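Local coordinates for protein leucine aminopeptidase A1, chloroplastic (Solanum lycopersicum, PDB 5D8N) that removes N-terminal amino acids, leucine preferred, from peptides as a magnesium-dependent homohexameric aminopeptidase, and also acts as a protein-folding chaperone, at residues I247-L252 / I280-K285; L295-K300 / V347-I352; K337-I342 / T521-V526; G327-V332 / F351-C356. The protein carries 1 engineered substitution. One frame throughout, in Å; residues are numbered along the deposited sequence.

Following the chain from its N terminus, contact 1 closes first: a 27-residue excursion, partly helical, returns at 280-285 to pair with the outermost strand 247-252. Contact 2 opens after that, at 295-300, and its parallel partner 347-352 brings the chain back after helix 327-342. The first turns of that helix fold onto 351-356 in contact 4, so contacts 2 and 4 end on the same strand and share Phe351 and Ile352. Contact 3 leaves from the far end of the same helix and crosses both, closing only near the C terminus at 521-526. Contacts 1 and 2 join four strands of one sheet, contact 4 lays a helix on it, and contact 3 sets a second helix beside the first.

Contact 1. Residues I247-L252 / I280-K285; sequences ISVNIL and IHLCFK
The Phe284 ring meets Ile247 at its edge: CG1 of Ile247 lies in the ring plane, 3.9 Å from Phe284 CD1, and the two side chains cross at about a right angle. The other flat group is the His281 imidazole, on the opposite side of the sheet together with Asn250, Ser248 and Cys283. One water joins it to the neighbouring strand, 2.9 Å from His281 ND1 and accepting from Asn250 ND2 at 2.9 Å. With CG anti to the backbone N (chi1 -176°), the imidazole is carried away from strand 247-252; its NE2 is hydrogen-bonded to His350 ND1, while Tyr398 meets the ring edge-to-face.

On the apolar side, Leu282 CD2 wedges between two residues of the facing strand, 3.5 Å from Val249 CB and 4.0 Å from Ile247 CG2. Ile247 reaches both neighbours because CG1 stands beside its backbone N (chi1 -64°) and CG2 beside the carbonyl carbon. With only an alanine here, the Phe284 edge and Leu282 CD2 would probably lose these partners, opening a gap in the apolar layer. Further along, Ile251 and Ile280 run side by side, Ile251 CD1 to Ile280 CG1 4.0 Å.

Between the two faces, four backbone hydrogen bonds join the antiparallel strands, reciprocal between Ser248 and Cys283 and between Asn250 and His281. Helix 229-242 covers the apolar side, touching Ile247, Val249 and Ile280. Strand 247-252 is an outermost strand of the mixed catalytic-domain sheet, while strand 278-284 pairs by its other edge with strand 347-358.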
loop_
_atom_site.group_PDB
_atom_site.type_symbol
_atom_site.label_atom_id
_atom_site.label_comp_id
_atom_site.label_asym_id
_atom_site.label_seq_id
_atom_site.Cartn_x
_atom_site.Cartn_y
_atom_site.Cartn_z
ATOM N N ILE A 247 24.032 36.561 -28.335
ATOM C CA ILE A 247 24.069 35.292 -27.632
ATOM C C ILE A 247 25.102 34.358 -28.255
ATOM O O ILE A 247 25.038 34.039 -29.433
ATOM C CB ILE A 247 22.673 34.626 -27.590
ATOM C CG1 ILE A 247 21.693 35.487 -26.783
ATOM C CG2 ILE A 247 22.784 33.236 -26.990
ATOM C CD1 ILE A 247 20.250 34.999 -26.822
ATOM N N SER A 248 26.006 33.856 -27.418
ATOM C CA SER A 248 26.926 32.811 -27.795
ATOM C C SER A 248 26.522 31.500 -27.130
ATOM O O SER A 248 25.809 31.480 -26.114
ATOM C CB SER A 248 28.350 33.176 -27.364
ATOM O OG SER A 248 28.432 33.270 -25.951
ATOM N N VAL A 249 27.038 30.399 -27.669
ATOM C CA VAL A 249 26.684 29.082 -27.149
ATOM C C VAL A 249 27.923 28.208 -27.065
ATOM O O VAL A 249 28.818 28.305 -27.905
ATOM C CB VAL A 249 25.618 28.383 -28.010
ATOM C CG1 VAL A 249 26.127 28.155 -29.436
ATOM C CG2 VAL A 249 25.229 27.063 -27.381
ATOM N N ASN A 250 27.977 27.409 -26.005
ATOM C CA ASN A 250 28.947 26.340 -25.868
ATOM C C ASN A 250 28.245 25.102 -25.306
ATOM O O ASN A 250 27.609 25.164 -24.249
ATOM C CB ASN A 250 30.084 26.802 -24.940
ATOM C CG ASN A 250 31.310 25.904 -24.985
ATOM O OD1 ASN A 250 31.537 25.151 -25.933
ATOM N ND2 ASN A 250 32.099 25.957 -23.920
ATOM N N ILE A 251 28.247 24.034 -26.098
ATOM C CA ILE A 251 27.658 22.771 -25.726
ATOM C C ILE A 251 28.787 21.835 -25.331
ATOM O O ILE A 251 29.679 21.577 -26.138
ATOM C CB ILE A 251 26.887 22.143 -26.901
ATOM C CG1 ILE A 251 25.813 23.101 -27.414
ATOM C CG2 ILE A 251 26.241 20.830 -26.478
ATOM C CD1 ILE A 251 24.856 23.603 -26.356
ATOM N N LEU A 252 28.809 21.404 -24.074
ATOM C CA LEU A 252 29.824 20.441 -23.626
ATOM C C LEU A 252 29.275 19.021 -23.688
ATOM O O LEU A 252 28.204 18.745 -23.137
ATOM C CB LEU A 252 30.290 20.772 -22.209
ATOM C CG LEU A 252 30.623 22.232 -21.883
ATOM C CD1 LEU A 252 31.199 22.306 -20.487
ATOM C CD2 LEU A 252 31.687 22.729 -22.833
ATOM N N ILE A 280 24.546 22.488 -21.547
ATOM C CA ILE A 280 24.231 23.649 -22.342
ATOM C C ILE A 280 24.619 24.928 -21.629
ATOM O O ILE A 280 24.203 25.184 -20.491
ATOM C CB ILE A 280 22.720 23.687 -22.639
ATOM C CG1 ILE A 280 22.311 22.473 -23.466
ATOM C CG2 ILE A 280 22.372 24.962 -23.377
ATOM C CD1 ILE A 280 20.816 22.242 -23.482
ATOM N N HIS A 281 25.430 25.732 -22.311
ATOM C CA HIS A 281 25.837 27.042 -21.806
ATOM C C HIS A 281 25.622 28.153 -22.832
ATOM O O HIS A 281 26.331 28.242 -23.829
ATOM C CB HIS A 281 27.298 26.998 -21.357
ATOM C CG HIS A 281 27.778 28.267 -20.732
ATOM N ND1 HIS A 281 29.119 28.578 -20.618
ATOM C CD2 HIS A 281 27.101 29.359 -20.289
ATOM C CE1 HIS A 281 29.242 29.751 -20.018
ATOM N NE2 HIS A 281 28.035 30.258 -19.828
ATOM N N LEU A 282 24.602 28.964 -22.620
ATOM C CA LEU A 282 24.390 30.160 -23.440
ATOM C C LEU A 282 24.809 31.366 -22.633
ATOM O O LEU A 282 24.685 31.373 -21.398
ATOM C CB LEU A 282 22.916 30.328 -23.787
ATOM C CG LEU A 282 22.278 29.245 -24.646
ATOM C CD1 LEU A 282 20.765 29.427 -24.693
ATOM C CD2 LEU A 282 22.830 29.322 -26.053
ATOM N N CYS A 283 25.314 32.376 -23.330
ATOM C CA CYS A 283 25.645 33.652 -22.705
ATOM C C CYS A 283 25.105 34.823 -23.512
ATOM O O CYS A 283 25.411 34.952 -24.704
ATOM C CB CYS A 283 27.155 33.817 -22.563
ATOM S SG CYS A 283 27.592 35.306 -21.610
ATOM N N PHE A 284 24.280 35.637 -22.866
ATOM C CA PHE A 284 23.775 36.856 -23.462
ATOM C C PHE A 284 24.597 38.035 -22.980
ATOM O O PHE A 284 24.784 38.194 -21.769
ATOM C CB PHE A 284 22.298 37.108 -23.124
ATOM C CG PHE A 284 21.852 38.503 -23.446
ATOM C CD1 PHE A 284 21.422 38.818 -24.705
ATOM C CD2 PHE A 284 21.997 39.526 -22.512
ATOM C CE1 PHE A 284 21.126 40.122 -25.029
ATOM C CE2 PHE A 284 21.729 40.844 -22.839
ATOM C CZ PHE A 284 21.292 41.137 -24.110
ATOM N N LYS A 285 24.871 38.948 -23.912
ATOM C CA LYS A 285 25.602 40.190 -23.637
ATOM C C LYS A 285 25.496 41.092 -24.875
ATOM O O LYS A 285 25.832 40.612 -25.956
ATOM C CB LYS A 285 27.065 39.735 -23.482
ATOM C CG LYS A 285 28.127 40.730 -23.081
ATOM C CD LYS A 285 29.383 40.022 -22.583
ATOM C CE LYS A 285 30.037 39.040 -23.559
ATOM N NZ LYS A 285 29.882 37.595 -23.189
HETATM O O HOH W 1 31.435 28.267 -22.332
#

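Contact 2. Residues L295-K300 / V347-I352; sequences LALVGK and VEVHFI
Strands 295-300 and 347-352 run parallel, their axes 21° apart, joined by five backbone hydrogen bonds from Leu295 N to Glu348 O through Gly299 N to Ile352 O. The shortest, Leu297 N to His350 O, is 2.7 Å. On the face shared with Leu295 and Val349, Leu297 and Phe351 lie side by side, with Leu297 CD1 3.7 Å from Phe351 CE2. Val349 CG1 covers one face of that ring, offset toward its rim, and also touches Leu297 CD1 at 4.0 Å.

The His350 imidazole lies on the other face, with the backbone Leu295 O in plane at its edge, 3.6 Å from His350 CD2, an edge brought there by CG standing beside the backbone N (chi1 -63°). The ring donates through NE2 to the anti lone pair of Glu348 OE2 at 2.7 Å, bent to 143° at the hydrogen, and its ND1 is hydrogen-bonded to His281 NE2. A phenylalanine in its place would probably leave Glu348 OE2 without this donor and His281 NE2 without its partner.

Leu297 and Val349 rest against helix 519-527. Neighbouring parallel strands linked through helix 327-342 form a beta-alpha-beta crossover of the M17 catalytic domain, and strand 293-305 carries Lys300, a ligand of the first magnesium site.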
loop_
_atom_site.group_PDB
_atom_site.type_symbol
_atom_site.label_atom_id
_atom_site.label_comp_id
_atom_site.label_asym_id
_atom_site.label_seq_id
_atom_site.Cartn_x
_atom_site.Cartn_y
_atom_site.Cartn_z
ATOM N N LEU A 295 24.852 37.659 -14.239
ATOM C CA LEU A 295 23.782 36.819 -13.682
ATOM C C LEU A 295 23.841 35.441 -14.328
ATOM O O LEU A 295 24.192 35.314 -15.506
ATOM C CB LEU A 295 22.429 37.466 -13.953
ATOM C CG LEU A 295 22.295 38.954 -13.611
ATOM C CD1 LEU A 295 20.972 39.483 -14.150
ATOM C CD2 LEU A 295 22.369 39.182 -12.110
ATOM N N ALA A 296 23.382 34.426 -13.601
ATOM C CA ALA A 296 23.100 33.128 -14.187
ATOM C C ALA A 296 21.676 32.648 -13.919
ATOM O O ALA A 296 21.146 32.748 -12.818
ATOM C CB ALA A 296 24.094 32.071 -13.698
ATOM N N LEU A 297 21.168 31.913 -14.895
ATOM C CA LEU A 297 19.887 31.237 -14.792
ATOM C C LEU A 297 20.160 29.770 -15.081
ATOM O O LEU A 297 20.590 29.429 -16.183
ATOM C CB LEU A 297 18.909 31.800 -15.827
ATOM C CG LEU A 297 18.598 33.288 -15.688
ATOM C CD1 LEU A 297 17.705 33.745 -16.817
ATOM C CD2 LEU A 297 17.902 33.513 -14.350
ATOM N N VAL A 298 19.931 28.927 -14.078
ATOM C CA VAL A 298 20.189 27.499 -14.150
ATOM C C VAL A 298 18.875 26.714 -14.131
ATOM O O VAL A 298 18.034 26.922 -13.251
ATOM C CB VAL A 298 21.039 27.061 -12.953
ATOM C CG1 VAL A 298 21.245 25.552 -12.995
ATOM C CG2 VAL A 298 22.374 27.779 -13.005
ATOM N N GLY A 299 18.690 25.843 -15.118
ATOM C CA GLY A 299 17.451 25.075 -15.228
ATOM C C GLY A 299 17.698 23.585 -15.178
ATOM O O GLY A 299 18.606 23.070 -15.830
ATOM N N LYS A 300 16.930 22.887 -14.351
ATOM C CA LYS A 300 16.975 21.433 -14.343
ATOM C C LYS A 300 16.533 20.893 -15.699
ATOM O O LYS A 300 15.464 21.219 -16.201
ATOM C CB LYS A 300 16.079 20.877 -13.235
ATOM C CG LYS A 300 16.041 19.365 -13.207
ATOM C CD LYS A 300 15.246 18.852 -12.018
ATOM C CE LYS A 300 14.174 17.910 -12.519
ATOM N NZ LYS A 300 13.786 16.950 -11.484
ATOM N N VAL A 347 23.696 44.085 -18.534
ATOM C CA VAL A 347 23.643 42.727 -17.970
ATOM C C VAL A 347 24.378 41.728 -18.860
ATOM O O VAL A 347 24.354 41.774 -20.098
ATOM C CB VAL A 347 22.212 42.183 -17.727
ATOM C CG1 VAL A 347 21.492 42.945 -16.623
ATOM C CG2 VAL A 347 21.383 42.237 -19.003
ATOM N N GLU A 348 25.006 40.776 -18.189
ATOM C CA GLU A 348 25.541 39.598 -18.838
ATOM C C GLU A 348 24.836 38.417 -18.196
ATOM O O GLU A 348 24.862 38.295 -16.977
ATOM C CB GLU A 348 27.057 39.518 -18.646
ATOM C CG GLU A 348 27.724 38.255 -19.161
ATOM C CD GLU A 348 29.219 38.204 -18.851
ATOM O OE1 GLU A 348 29.941 39.181 -19.134
ATOM O OE2 GLU A 348 29.712 37.158 -18.386
ATOM N N VAL A 349 24.168 37.595 -18.997
ATOM C CA VAL A 349 23.343 36.514 -18.451
ATOM C C VAL A 349 23.801 35.174 -18.989
ATOM O O VAL A 349 23.809 34.936 -20.207
ATOM C CB VAL A 349 21.850 36.673 -18.793
ATOM C CG1 VAL A 349 21.021 35.614 -18.086
ATOM C CG2 VAL A 349 21.340 38.034 -18.353
ATOM N N HIS A 350 24.126 34.282 -18.064
ATOM C CA HIS A 350 24.486 32.915 -18.423
ATOM C C HIS A 350 23.304 31.978 -18.214
ATOM O O HIS A 350 22.625 32.042 -17.179
ATOM C CB HIS A 350 25.656 32.478 -17.556
ATOM C CG HIS A 350 26.883 33.296 -17.777
ATOM N ND1 HIS A 350 27.923 32.866 -18.564
ATOM C CD2 HIS A 350 27.244 34.509 -17.305
ATOM C CE1 HIS A 350 28.836 33.816 -18.641
ATOM N NE2 HIS A 350 28.478 34.792 -17.827
ATOM N N PHE A 351 22.955 31.253 -19.269
ATOM C CA PHE A 351 21.866 30.287 -19.214
ATOM C C PHE A 351 22.451 28.877 -19.231
ATOM O O PHE A 351 23.154 28.504 -20.173
ATOM C CB PHE A 351 20.917 30.452 -20.403
ATOM C CG PHE A 351 20.448 31.848 -20.647
ATOM C CD1 PHE A 351 21.277 32.779 -21.272
ATOM C CD2 PHE A 351 19.208 32.257 -20.211
ATOM C CE1 PHE A 351 20.810 34.057 -21.526
ATOM C CE2 PHE A 351 18.774 33.562 -20.368
ATOM C CZ PHE A 351 19.569 34.469 -21.028
ATOM N N ILE A 352 22.208 28.113 -18.169
ATOM C CA ILE A 352 22.910 26.846 -17.948
ATOM C C ILE A 352 21.960 25.687 -17.670
ATOM O O ILE A 352 21.087 25.807 -16.822
ATOM C CB ILE A 352 23.898 27.022 -16.792
ATOM C CG1 ILE A 352 25.018 27.977 -17.209
ATOM C CG2 ILE A 352 24.485 25.688 -16.377
ATOM C CD1 ILE A 352 25.744 28.601 -16.047
#

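Contact 3. Residues K337-I342 / T521-V526; sequences KALGEI and TLVEWV
Val523 puts a methyl against each of two residues of the facing helix. Its CG2 lies 3.7 Å from Ala338 CB, and its CG1 meets Ile342 CD1 tip to tip at 3.8 Å. CG1 stands anti to the backbone N (chi1 168°), which leaves CG2 beside that nitrogen and turns one methyl to each partner. One turn on in helix 519-527, Val526 meets Leu339 tip to tip: Leu339 CD1 is 4.0 Å from Val526 CG2, and Leu339 CD2 is 4.0 Å from Val526 CG1, so both branches of the leucine are used. Leu339 also brushes Val523 more loosely, Leu339 CD2 to Val523 CG1 4.3 Å.

No hydrogen bond crosses between the helices, and only these methyl-bearing ends touch. The axes approach to 10.4 Å and are inclined at 41°, the two helices heading broadly the same way. Both pack on one face of the central sheet in the alpha/beta catalytic domain of this M17 peptidase, and this contact is the seam between them, away from the annotated metal and active-site residues.

Leu522 and Trp525 seat helix 519-527 on strands 293-305 and 406-411. Tyr205 of helix 197-221 packs against both Ile342 and Val523, and its hydroxyl is hydrogen-bonded to Glu524 OE2. Away from this interface, Lys337 NZ and Glu341 OE2 are both hydrogen-bonded to the hydroxyl of Tyr243.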
loop_
_atom_site.group_PDB
_atom_site.type_symbol
_atom_site.label_atom_id
_atom_site.label_comp_id
_atom_site.label_asym_id
_atom_site.label_seq_id
_atom_site.Cartn_x
_atom_site.Cartn_y
_atom_site.Cartn_z
ATOM N N LYS A 337 15.415 33.181 -25.226
ATOM C CA LYS A 337 14.686 33.565 -26.410
ATOM C C LYS A 337 14.099 34.972 -26.306
ATOM O O LYS A 337 14.246 35.797 -27.211
ATOM C CB LYS A 337 13.621 32.509 -26.695
ATOM C CG LYS A 337 12.636 32.852 -27.800
ATOM C CD LYS A 337 13.273 32.768 -29.157
ATOM C CE LYS A 337 12.218 32.930 -30.244
ATOM N NZ LYS A 337 12.918 33.175 -31.549
ATOM N N ALA A 338 13.471 35.269 -25.177
ATOM C CA ALA A 338 12.966 36.606 -24.943
ATOM C C ALA A 338 14.096 37.651 -24.941
ATOM O O ALA A 338 14.000 38.694 -25.591
ATOM C CB ALA A 338 12.166 36.656 -23.647
ATOM N N LEU A 339 15.142 37.384 -24.171
ATOM C CA LEU A 339 16.178 38.366 -23.953
ATOM C C LEU A 339 16.968 38.605 -25.225
ATOM O O LEU A 339 17.475 39.693 -25.469
ATOM C CB LEU A 339 17.067 37.924 -22.808
ATOM C CG LEU A 339 16.354 38.013 -21.443
ATOM C CD1 LEU A 339 17.168 37.305 -20.369
ATOM C CD2 LEU A 339 16.114 39.460 -21.023
ATOM N N GLY A 340 17.053 37.593 -26.069
ATOM C CA GLY A 340 17.724 37.770 -27.343
ATOM C C GLY A 340 17.084 38.858 -28.189
ATOM O O GLY A 340 17.813 39.640 -28.817
ATOM N N GLU A 341 15.750 38.953 -28.140
ATOM C CA GLU A 341 15.021 40.009 -28.806
ATOM C C GLU A 341 15.113 41.327 -28.054
ATOM O O GLU A 341 15.158 42.387 -28.663
ATOM C CB GLU A 341 13.536 39.655 -28.961
ATOM C CG GLU A 341 13.269 38.463 -29.856
ATOM C CD GLU A 341 13.144 38.838 -31.322
ATOM O OE1 GLU A 341 13.487 39.981 -31.694
ATOM O OE2 GLU A 341 12.906 37.912 -32.114
ATOM N N ILE A 342 14.911 41.287 -26.740
ATOM C CA ILE A 342 14.786 42.509 -25.952
ATOM C C ILE A 342 16.119 43.245 -25.838
ATOM O O ILE A 342 16.158 44.482 -25.835
ATOM C CB ILE A 342 14.254 42.200 -24.548
ATOM C CG1 ILE A 342 12.813 41.668 -24.626
ATOM C CG2 ILE A 342 14.321 43.447 -23.677
ATOM C CD1 ILE A 342 12.361 40.943 -23.378
ATOM N N THR A 521 8.793 35.940 -15.299
ATOM C CA THR A 521 9.418 36.392 -14.065
ATOM C C THR A 521 10.944 36.544 -14.228
ATOM O O THR A 521 11.544 37.542 -13.787
ATOM C CB THR A 521 9.077 35.462 -12.885
ATOM O OG1 THR A 521 7.659 35.448 -12.676
ATOM C CG2 THR A 521 9.752 35.897 -11.608
ATOM N N LEU A 522 11.576 35.567 -14.869
ATOM C CA LEU A 522 13.006 35.659 -15.085
ATOM C C LEU A 522 13.393 36.871 -15.937
ATOM O O LEU A 522 14.402 37.538 -15.682
ATOM C CB LEU A 522 13.552 34.384 -15.716
ATOM C CG LEU A 522 13.446 33.115 -14.850
ATOM C CD1 LEU A 522 13.982 31.914 -15.607
ATOM C CD2 LEU A 522 14.090 33.253 -13.488
ATOM N N VAL A 523 12.627 37.110 -16.989
ATOM C CA VAL A 523 12.874 38.261 -17.838
ATOM C C VAL A 523 12.767 39.543 -17.011
ATOM O O VAL A 523 13.635 40.430 -17.128
ATOM C CB VAL A 523 11.940 38.308 -19.059
ATOM C CG1 VAL A 523 12.023 39.663 -19.764
ATOM C CG2 VAL A 523 12.287 37.176 -20.009
ATOM N N GLU A 524 11.684 39.671 -16.247
ATOM C CA GLU A 524 11.525 40.860 -15.408
ATOM C C GLU A 524 12.702 40.990 -14.465
ATOM O O GLU A 524 13.180 42.092 -14.206
ATOM C CB GLU A 524 10.228 40.844 -14.605
ATOM C CG GLU A 524 8.987 41.135 -15.443
ATOM C CD GLU A 524 8.926 42.565 -15.987
ATOM O OE1 GLU A 524 9.502 43.483 -15.360
ATOM O OE2 GLU A 524 8.180 42.770 -16.970
ATOM N N TRP A 525 13.137 39.882 -13.877
ATOM C CA TRP A 525 14.225 39.952 -12.918
ATOM C C TRP A 525 15.517 40.438 -13.581
ATOM O O TRP A 525 16.260 41.240 -13.027
ATOM C CB TRP A 525 14.458 38.577 -12.281
ATOM C CG TRP A 525 15.625 38.539 -11.336
ATOM C CD1 TRP A 525 15.699 39.123 -10.102
ATOM C CD2 TRP A 525 16.902 37.954 -11.579
ATOM N NE1 TRP A 525 16.883 38.786 -9.497
ATOM C CE2 TRP A 525 17.663 38.125 -10.404
ATOM C CE3 TRP A 525 17.422 37.163 -12.610
ATOM C CZ2 TRP A 525 18.927 37.563 -10.246
ATOM C CZ3 TRP A 525 18.699 36.633 -12.473
ATOM C CH2 TRP A 525 19.422 36.810 -11.279
ATOM N N VAL A 526 15.851 39.876 -14.737
ATOM C CA VAL A 526 17.037 40.322 -15.481
ATOM C C VAL A 526 16.978 41.813 -15.788
ATOM O O VAL A 526 17.960 42.528 -15.590
ATOM C CB VAL A 526 17.220 39.521 -16.798
ATOM C CG1 VAL A 526 18.268 40.142 -17.702
ATOM C CG2 VAL A 526 17.608 38.092 -16.459
#

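Contact 4. Residues G327-V332 / F351-C356; sequences GGAAAV and FIVAAC
Val332, which lies against Phe351, is fixed in its helix by a backbone bond from its N to Gly328 O at 3.0 Å. Its carbonyl oxygen, at the other end of the residue, comes 3.5 Å from Phe351 CD2, approaching the ring obliquely in a plain packing contact. The two side chains slide past each other in opposite directions. Val332 CG1 ends up beside the root of the aromatic group, 3.8 Å from Phe351 CB, because that methyl is anti to the backbone N (chi1 168°). Reaching along the strand as well, Val332 CG1 is 4.4 Å from Val353 CG2.

One turn earlier, the single methyl of Ala329 is straddled by both branches of Val353: Ala329 CB is 3.8 Å from Val353 CG1 and 3.9 Å from Val353 CG2. The small side chain is consistent with the close approach of helix to strand, 8.8 Å between the axes of the two segments, which run at 150° to each other. This is the helix-on-sheet packing of a beta-alpha-beta unit, in which helix 327-342 runs back across the strands it connects, 293-305 and 347-358.

Leu232 of helix 229-242 packs on Val353, and Leu282 and Phe284 of the next strand touch Phe351. The backbone of Ala329 is hydrogen-bonded to that of Lys300, a magnesium ligand whose side chain lies about 6 Å from that of Ala329. Asp325, another ligand of the first magnesium site, comes just before the helix.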
loop_
_atom_site.group_PDB
_atom_site.type_symbol
_atom_site.label_atom_id
_atom_site.label_comp_id
_atom_site.label_asym_id
_atom_site.label_seq_id
_atom_site.Cartn_x
_atom_site.Cartn_y
_atom_site.Cartn_z
ATOM N N GLY A 327 10.614 21.445 -16.892
ATOM C CA GLY A 327 10.001 22.765 -16.784
ATOM C C GLY A 327 11.002 23.877 -16.499
ATOM O O GLY A 327 10.826 25.019 -16.928
ATOM N N GLY A 328 12.024 23.536 -15.724
ATOM C CA GLY A 328 13.025 24.489 -15.300
ATOM C C GLY A 328 13.887 24.880 -16.486
ATOM O O GLY A 328 14.104 26.066 -16.750
ATOM N N ALA A 329 14.409 23.883 -17.186
ATOM C CA ALA A 329 15.190 24.155 -18.375
ATOM C C ALA A 329 14.380 24.959 -19.372
ATOM O O ALA A 329 14.898 25.818 -20.092
ATOM C CB ALA A 329 15.653 22.856 -19.011
ATOM N N ALA A 330 13.123 24.581 -19.526
ATOM C CA ALA A 330 12.270 25.262 -20.498
ATOM C C ALA A 330 12.119 26.745 -20.173
ATOM O O ALA A 330 12.098 27.580 -21.074
ATOM C CB ALA A 330 10.919 24.585 -20.544
ATOM N N ALA A 331 11.999 27.070 -18.889
ATOM C CA ALA A 331 11.840 28.459 -18.492
ATOM C C ALA A 331 13.135 29.217 -18.754
ATOM O O ALA A 331 13.129 30.361 -19.220
ATOM C CB ALA A 331 11.450 28.566 -17.028
ATOM N N VAL A 332 14.251 28.545 -18.515
ATOM C CA VAL A 332 15.543 29.170 -18.779
ATOM C C VAL A 332 15.760 29.460 -20.266
ATOM O O VAL A 332 16.184 30.552 -20.653
ATOM C CB VAL A 332 16.671 28.333 -18.169
ATOM C CG1 VAL A 332 18.038 28.762 -18.648
ATOM C CG2 VAL A 332 16.601 28.432 -16.639
ATOM N N PHE A 351 22.955 31.253 -19.269
ATOM C CA PHE A 351 21.866 30.287 -19.214
ATOM C C PHE A 351 22.451 28.877 -19.231
ATOM O O PHE A 351 23.154 28.504 -20.173
ATOM C CB PHE A 351 20.917 30.452 -20.403
ATOM C CG PHE A 351 20.448 31.848 -20.647
ATOM C CD1 PHE A 351 21.277 32.779 -21.272
ATOM C CD2 PHE A 351 19.208 32.257 -20.211
ATOM C CE1 PHE A 351 20.810 34.057 -21.526
ATOM C CE2 PHE A 351 18.774 33.562 -20.368
ATOM C CZ PHE A 351 19.569 34.469 -21.028
ATOM N N ILE A 352 22.208 28.113 -18.169
ATOM C CA ILE A 352 22.910 26.846 -17.948
ATOM C C ILE A 352 21.960 25.687 -17.670
ATOM O O ILE A 352 21.087 25.807 -16.822
ATOM C CB ILE A 352 23.898 27.022 -16.792
ATOM C CG1 ILE A 352 25.018 27.977 -17.209
ATOM C CG2 ILE A 352 24.485 25.688 -16.377
ATOM C CD1 ILE A 352 25.744 28.601 -16.047
ATOM N N VAL A 353 22.045 24.643 -18.489
ATOM C CA VAL A 353 21.237 23.447 -18.343
ATOM C C VAL A 353 22.087 22.191 -18.518
ATOM O O VAL A 353 22.665 21.963 -19.585
ATOM C CB VAL A 353 20.117 23.385 -19.388
ATOM C CG1 VAL A 353 19.346 22.078 -19.253
ATOM C CG2 VAL A 353 19.146 24.548 -19.208
ATOM N N ALA A 354 22.180 21.393 -17.456
ATOM C CA ALA A 354 22.840 20.097 -17.538
ATOM C C ALA A 354 21.841 19.031 -17.970
ATOM O O ALA A 354 21.086 18.482 -17.142
ATOM C CB ALA A 354 23.466 19.738 -16.202
ATOM N N ALA A 355 21.755 18.831 -19.281
ATOM C CA ALA A 355 20.694 18.026 -19.854
ATOM C C ALA A 355 21.092 16.547 -19.961
ATOM O O ALA A 355 22.213 16.192 -20.329
ATOM C CB ALA A 355 20.329 18.552 -21.228
ATOM N N CYS A 356 20.176 15.686 -19.564
ATOM C CA CYS A 356 20.344 14.246 -19.657
ATOM C C CYS A 356 18.976 13.602 -19.484
ATOM O O CYS A 356 18.002 14.273 -19.165
ATOM C CB CYS A 356 21.301 13.728 -18.577
ATOM S SG CYS A 356 20.757 14.057 -16.879
#